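Similar to yteR (Bacilus subtilis) (Clostridium acetobutylicum, PDB 4WU0) probably hydrolyses unsaturated rhamnogalacturonan fragments derived from pectin, as a glycoside hydrolase of family GH105. Local coordinates at residues 3-17 with 345-359. Numbering follows the deposited sequence.
Sequences KYSKLMADSIIAKNI and PKGLGPFLLASYEYE
Glu359 lays its carboxylate against the start of helix 4-14 and grips Ser5 twice. Glu359 OE2 accepts the backbone N of Ser5 at 2.9 Å, with an N-H...O angle of 160°. Glu359 OE1 takes the hydroxyl OG of Ser5 at 2.7 Å. Each oxygen uses its syn lone pair, the one on the side of the other oxygen. The OG of Ser5 stands between its own backbone N and carbonyl carbon (chi1 62°), which lets N and OG meet the same carboxylate. OG is also bonded to Trp40 of helix 25-41. The Lys3 side chain crosses that of Glu359 at a slant, and Lys3 NZ reaches Glu359 OE1 through one water rather than directly.

Farther along, the contact turns apolar. Leu352 is a knob set among Ser5, Met8, Ala9 and Ile12; Leu352 CD2 lies 3.3 Å from Ser5 O. Leu352 CD1 meets Ile12 CD1 tip to tip at 3.7 Å. Met8 bends at chi2 and chi3 and crosses Leu348 and Phe351 at about right angles. Its SD rests on Leu348 CD2, and Met8 CE sits 3.7 Å from Phe351 CD2. Ile17 CG2 closes the far end against Leu348 and Pro345. Ser355 OG, bonded to Tyr295 and to Phe351 O, lies above one face of the Phe351 ring, offset toward its rim.

The first and last helices of the chain pack nearly antiparallel (154°), consistent with the (alpha/alpha)6 barrel of GH88 and GH105 relatives. Glu359, from the last helix, accepts a first-turn backbone N-H of the first, where amide dipoles and nearby Lys3 would probably favour its negative charge.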
loop_
_atom_site.group_PDB
_atom_site.type_symbol
_atom_site.label_atom_id
_atom_site.label_comp_id
_atom_site.label_asym_id
_atom_site.label_seq_id
_atom_site.Cartn_x
_atom_site.Cartn_y
_atom_site.Cartn_z
ATOM N N LYS A 3 -17.947 -15.045 2.117
ATOM C CA LYS A 3 -16.898 -14.385 1.342
ATOM C C LYS A 3 -16.938 -12.890 1.606
ATOM O O LYS A 3 -17.766 -12.144 1.058
ATOM C CB LYS A 3 -17.028 -14.702 -0.143
ATOM C CG LYS A 3 -16.909 -16.208 -0.411
ATOM C CD LYS A 3 -16.845 -16.564 -1.877
ATOM C CE LYS A 3 -15.505 -16.218 -2.500
ATOM N NZ LYS A 3 -15.314 -16.925 -3.816
ATOM N N TYR A 4 -16.020 -12.460 2.459
ATOM C CA TYR A 4 -15.958 -11.067 2.860
ATOM C C TYR A 4 -15.550 -10.132 1.739
ATOM O O TYR A 4 -15.817 -8.929 1.821
ATOM C CB TYR A 4 -15.032 -10.881 4.069
ATOM C CG TYR A 4 -15.678 -11.316 5.366
ATOM C CD1 TYR A 4 -15.616 -12.628 5.786
ATOM C CD2 TYR A 4 -16.367 -10.410 6.143
ATOM C CE1 TYR A 4 -16.230 -13.038 6.959
ATOM C CE2 TYR A 4 -16.974 -10.804 7.324
ATOM C CZ TYR A 4 -16.897 -12.118 7.722
ATOM O OH TYR A 4 -17.499 -12.508 8.883
ATOM N N SER A 5 -14.910 -10.633 0.680
ATOM C CA SER A 5 -14.523 -9.703 -0.394
ATOM C C SER A 5 -15.772 -9.076 -1.028
ATOM O O SER A 5 -15.866 -7.847 -1.224
ATOM C CB SER A 5 -13.652 -10.383 -1.474
ATOM O OG SER A 5 -14.356 -11.424 -2.104
ATOM N N LYS A 6 -16.747 -9.920 -1.317
ATOM C CA LYS A 6 -18.000 -9.441 -1.914
ATOM C C LYS A 6 -18.842 -8.668 -0.894
ATOM O O LYS A 6 -19.417 -7.624 -1.208
ATOM C CB LYS A 6 -18.811 -10.604 -2.471
ATOM C CG LYS A 6 -20.165 -10.188 -3.034
ATOM C CD LYS A 6 -20.927 -11.387 -3.614
ATOM C CE LYS A 6 -22.242 -10.946 -4.235
ATOM N NZ LYS A 6 -22.959 -12.122 -4.808
ATOM N N LEU A 7 -18.921 -9.177 0.326
ATOM C CA LEU A 7 -19.712 -8.516 1.340
ATOM C C LEU A 7 -19.178 -7.106 1.588
ATOM O O LEU A 7 -19.938 -6.160 1.714
ATOM C CB LEU A 7 -19.731 -9.331 2.643
ATOM C CG LEU A 7 -20.559 -8.754 3.793
ATOM C CD1 LEU A 7 -22.013 -8.515 3.405
ATOM C CD2 LEU A 7 -20.473 -9.643 5.036
ATOM N N MET A 8 -17.863 -6.959 1.682
ATOM C CA MET A 8 -17.296 -5.637 1.865
ATOM C C MET A 8 -17.482 -4.739 0.650
ATOM O O MET A 8 -17.765 -3.550 0.792
ATOM C CB MET A 8 -15.819 -5.726 2.208
ATOM C CG MET A 8 -15.207 -4.375 2.477
ATOM S SD MET A 8 -16.078 -3.483 3.786
ATOM C CE MET A 8 -15.126 -4.127 5.112
ATOM N N ALA A 9 -17.277 -5.286 -0.546
ATOM C CA ALA A 9 -17.503 -4.518 -1.767
ATOM C C ALA A 9 -18.936 -3.988 -1.801
ATOM O O ALA A 9 -19.172 -2.817 -2.085
ATOM C CB ALA A 9 -17.220 -5.379 -3.010
ATOM N N ASP A 10 -19.889 -4.860 -1.483
ATOM C CA ASP A 10 -21.290 -4.464 -1.481
ATOM C C ASP A 10 -21.537 -3.399 -0.403
ATOM O O ASP A 10 -22.338 -2.492 -0.598
ATOM C CB ASP A 10 -22.202 -5.675 -1.258
ATOM C CG ASP A 10 -22.284 -6.566 -2.478
ATOM O OD1 ASP A 10 -21.944 -6.066 -3.581
ATOM O OD2 ASP A 10 -22.678 -7.760 -2.336
ATOM N N SER A 11 -20.840 -3.505 0.721
ATOM C CA SER A 11 -20.970 -2.510 1.786
ATOM C C SER A 11 -20.440 -1.145 1.361
ATOM O O SER A 11 -21.055 -0.114 1.629
ATOM C CB SER A 11 -20.237 -2.970 3.052
ATOM O OG SER A 11 -20.785 -4.168 3.547
ATOM N N ILE A 12 -19.288 -1.142 0.705
ATOM C CA ILE A 12 -18.671 0.102 0.249
ATOM C C ILE A 12 -19.599 0.820 -0.726
ATOM O O ILE A 12 -19.798 2.035 -0.645
ATOM C CB ILE A 12 -17.317 -0.188 -0.405
ATOM C CG1 ILE A 12 -16.306 -0.691 0.640
ATOM C CG2 ILE A 12 -16.761 1.047 -1.129
ATOM C CD1 ILE A 12 -15.104 -1.355 0.019
ATOM N N ILE A 13 -20.168 0.061 -1.650
ATOM C CA ILE A 13 -21.038 0.621 -2.677
ATOM C C ILE A 13 -22.319 1.155 -2.048
ATOM O O ILE A 13 -22.709 2.309 -2.289
ATOM C CB ILE A 13 -21.304 -0.417 -3.802
ATOM C CG1 ILE A 13 -19.974 -0.729 -4.504
ATOM C CG2 ILE A 13 -22.334 0.090 -4.781
ATOM C CD1 ILE A 13 -20.021 -1.899 -5.468
ATOM N N ALA A 14 -22.953 0.348 -1.198
ATOM C CA ALA A 14 -24.223 0.740 -0.579
ATOM C C ALA A 14 -24.080 1.907 0.402
ATOM O O ALA A 14 -24.998 2.712 0.539
ATOM C CB ALA A 14 -24.873 -0.472 0.124
ATOM N N LYS A 15 -22.949 1.983 1.103
ATOM C CA LYS A 15 -22.727 3.041 2.084
ATOM C C LYS A 15 -22.217 4.312 1.394
ATOM O O LYS A 15 -22.020 5.342 2.035
ATOM C CB LYS A 15 -21.748 2.570 3.168
ATOM C CG LYS A 15 -22.316 1.473 4.097
ATOM C CD LYS A 15 -21.224 0.885 5.016
ATOM C CE LYS A 15 -21.685 -0.336 5.792
ATOM N NZ LYS A 15 -22.671 -0.019 6.842
ATOM N N ASN A 16 -22.017 4.214 0.084
ATOM C CA ASN A 16 -21.500 5.312 -0.748
ATOM C C ASN A 16 -20.263 5.986 -0.166
ATOM O O ASN A 16 -20.194 7.205 -0.028
ATOM C CB ASN A 16 -22.595 6.345 -1.044
ATOM C CG ASN A 16 -22.288 7.171 -2.280
ATOM O OD1 ASN A 16 -21.629 6.698 -3.218
ATOM N ND2 ASN A 16 -22.739 8.424 -2.280
ATOM N N ILE A 17 -19.287 5.170 0.181
ATOM C CA ILE A 17 -18.021 5.664 0.700
ATOM C C ILE A 17 -17.398 6.594 -0.335
ATOM O O ILE A 17 -17.375 6.290 -1.523
ATOM C CB ILE A 17 -17.083 4.479 0.986
ATOM C CG1 ILE A 17 -17.712 3.520 2.006
ATOM C CG2 ILE A 17 -15.736 4.950 1.477
ATOM C CD1 ILE A 17 -18.095 4.138 3.306
ATOM N N PRO A 345 -10.943 4.212 3.109
ATOM C CA PRO A 345 -10.317 3.480 2.013
ATOM C C PRO A 345 -8.896 2.953 2.232
ATOM O O PRO A 345 -8.560 1.905 1.670
ATOM C CB PRO A 345 -10.398 4.480 0.861
ATOM C CG PRO A 345 -11.675 5.193 1.120
ATOM C CD PRO A 345 -11.680 5.390 2.605
ATOM N N LYS A 346 -8.074 3.631 3.028
ATOM C CA LYS A 346 -6.735 3.127 3.305
ATOM C C LYS A 346 -6.779 1.765 4.019
ATOM O O LYS A 346 -5.849 0.972 3.895
ATOM C CB LYS A 346 -5.943 4.127 4.132
ATOM C CG LYS A 346 -5.613 5.422 3.409
ATOM C CD LYS A 346 -4.985 6.433 4.356
ATOM C CE LYS A 346 -5.193 7.866 3.899
ATOM N NZ LYS A 346 -6.501 8.370 4.321
ATOM N N GLY A 347 -7.874 1.486 4.725
ATOM C CA GLY A 347 -8.103 0.168 5.309
ATOM C C GLY A 347 -8.978 -0.746 4.456
ATOM O O GLY A 347 -8.744 -1.950 4.384
ATOM N N LEU A 348 -9.999 -0.171 3.817
ATOM C CA LEU A 348 -10.948 -0.972 3.047
ATOM C C LEU A 348 -10.274 -1.722 1.912
ATOM O O LEU A 348 -10.556 -2.887 1.670
ATOM C CB LEU A 348 -12.071 -0.097 2.473
ATOM C CG LEU A 348 -13.008 0.545 3.483
ATOM C CD1 LEU A 348 -13.829 1.659 2.849
ATOM C CD2 LEU A 348 -13.931 -0.472 4.082
ATOM N N GLY A 349 -9.428 -1.043 1.168
ATOM C CA GLY A 349 -8.755 -1.687 0.049
ATOM C C GLY A 349 -7.947 -2.898 0.458
ATOM O O GLY A 349 -8.115 -3.980 -0.097
ATOM N N PRO A 350 -7.034 -2.723 1.425
ATOM C CA PRO A 350 -6.250 -3.872 1.888
ATOM C C PRO A 350 -7.115 -4.980 2.458
ATOM O O PRO A 350 -6.793 -6.150 2.279
ATOM C CB PRO A 350 -5.344 -3.255 2.966
ATOM C CG PRO A 350 -5.147 -1.849 2.476
ATOM C CD PRO A 350 -6.468 -1.443 1.904
ATOM N N PHE A 351 -8.203 -4.635 3.133
ATOM C CA PHE A 351 -9.100 -5.678 3.639
ATOM C C PHE A 351 -9.750 -6.471 2.495
ATOM O O PHE A 351 -9.832 -7.700 2.537
ATOM C CB PHE A 351 -10.168 -5.125 4.584
ATOM C CG PHE A 351 -11.071 -6.200 5.106
ATOM C CD1 PHE A 351 -10.659 -7.007 6.137
ATOM C CD2 PHE A 351 -12.289 -6.466 4.500
ATOM C CE1 PHE A 351 -11.471 -8.061 6.590
ATOM C CE2 PHE A 351 -13.097 -7.491 4.963
ATOM C CZ PHE A 351 -12.668 -8.291 6.016
ATOM N N LEU A 352 -10.206 -5.793 1.450
ATOM C CA LEU A 352 -10.728 -6.483 0.282
ATOM C C LEU A 352 -9.694 -7.408 -0.334
ATOM O O LEU A 352 -10.006 -8.539 -0.716
ATOM C CB LEU A 352 -11.122 -5.462 -0.781
ATOM C CG LEU A 352 -12.379 -4.640 -0.532
ATOM C CD1 LEU A 352 -12.400 -3.422 -1.457
ATOM C CD2 LEU A 352 -13.592 -5.529 -0.779
ATOM N N LEU A 353 -8.463 -6.904 -0.471
ATOM C CA LEU A 353 -7.388 -7.680 -1.084
ATOM C C LEU A 353 -7.002 -8.896 -0.248
ATOM O O LEU A 353 -6.797 -9.989 -0.788
ATOM C CB LEU A 353 -6.157 -6.789 -1.349
ATOM C CG LEU A 353 -6.408 -5.688 -2.378
ATOM C CD1 LEU A 353 -5.266 -4.659 -2.378
ATOM C CD2 LEU A 353 -6.550 -6.284 -3.779
ATOM N N ALA A 354 -6.889 -8.710 1.067
ATOM C CA ALA A 354 -6.623 -9.835 1.957
ATOM C C ALA A 354 -7.734 -10.862 1.862
ATOM O O ALA A 354 -7.475 -12.063 1.870
ATOM C CB ALA A 354 -6.478 -9.336 3.400
ATOM N N SER A 355 -8.978 -10.396 1.814
ATOM C CA SER A 355 -10.119 -11.305 1.732
ATOM C C SER A 355 -10.063 -12.131 0.455
ATOM O O SER A 355 -10.296 -13.334 0.474
ATOM C CB SER A 355 -11.425 -10.517 1.754
ATOM O OG SER A 355 -11.558 -9.800 2.964
ATOM N N TYR A 356 -9.747 -11.483 -0.662
ATOM C CA TYR A 356 -9.641 -12.194 -1.922
ATOM C C TYR A 356 -8.574 -13.287 -1.811
ATOM O O TYR A 356 -8.798 -14.418 -2.240
ATOM C CB TYR A 356 -9.319 -11.222 -3.058
ATOM C CG TYR A 356 -9.008 -11.897 -4.371
ATOM C CD1 TYR A 356 -10.022 -12.346 -5.195
ATOM C CD2 TYR A 356 -7.695 -12.104 -4.767
ATOM C CE1 TYR A 356 -9.742 -12.985 -6.397
ATOM C CE2 TYR A 356 -7.403 -12.753 -5.969
ATOM C CZ TYR A 356 -8.435 -13.179 -6.773
ATOM O OH TYR A 356 -8.159 -13.811 -7.967
ATOM N N GLU A 357 -7.425 -12.959 -1.230
ATOM C CA GLU A 357 -6.340 -13.950 -1.135
ATOM C C GLU A 357 -6.720 -15.098 -0.203
ATOM O O GLU A 357 -6.391 -16.243 -0.460
ATOM C CB GLU A 357 -5.045 -13.319 -0.638
ATOM C CG GLU A 357 -4.362 -12.394 -1.641
ATOM C CD GLU A 357 -3.698 -13.125 -2.808
ATOM O OE1 GLU A 357 -3.387 -14.336 -2.706
ATOM O OE2 GLU A 357 -3.482 -12.464 -3.854
ATOM N N TYR A 358 -7.375 -14.769 0.904
ATOM C CA TYR A 358 -7.817 -15.787 1.850
ATOM C C TYR A 358 -8.786 -16.753 1.189
ATOM O O TYR A 358 -8.656 -17.970 1.307
ATOM C CB TYR A 358 -8.504 -15.129 3.041
ATOM C CG TYR A 358 -9.046 -16.116 4.043
ATOM C CD1 TYR A 358 -8.231 -16.643 5.016
ATOM C CD2 TYR A 358 -10.378 -16.496 4.017
ATOM C CE1 TYR A 358 -8.725 -17.535 5.949
ATOM C CE2 TYR A 358 -10.877 -17.392 4.936
ATOM C CZ TYR A 358 -10.048 -17.898 5.902
ATOM O OH TYR A 358 -10.524 -18.810 6.837
ATOM N N GLU A 359 -9.757 -16.194 0.484
ATOM C CA GLU A 359 -10.757 -16.999 -0.189
ATOM C C GLU A 359 -10.101 -17.892 -1.228
ATOM O O GLU A 359 -10.477 -19.044 -1.397
ATOM C CB GLU A 359 -11.798 -16.088 -0.830
ATOM C CG GLU A 359 -12.649 -15.353 0.208
ATOM C CD GLU A 359 -13.232 -14.054 -0.300
ATOM O OE1 GLU A 359 -13.222 -13.804 -1.530
ATOM O OE2 GLU A 359 -13.676 -13.246 0.545
HETATM O O HOH W 1 -12.960 -15.334 -3.947
#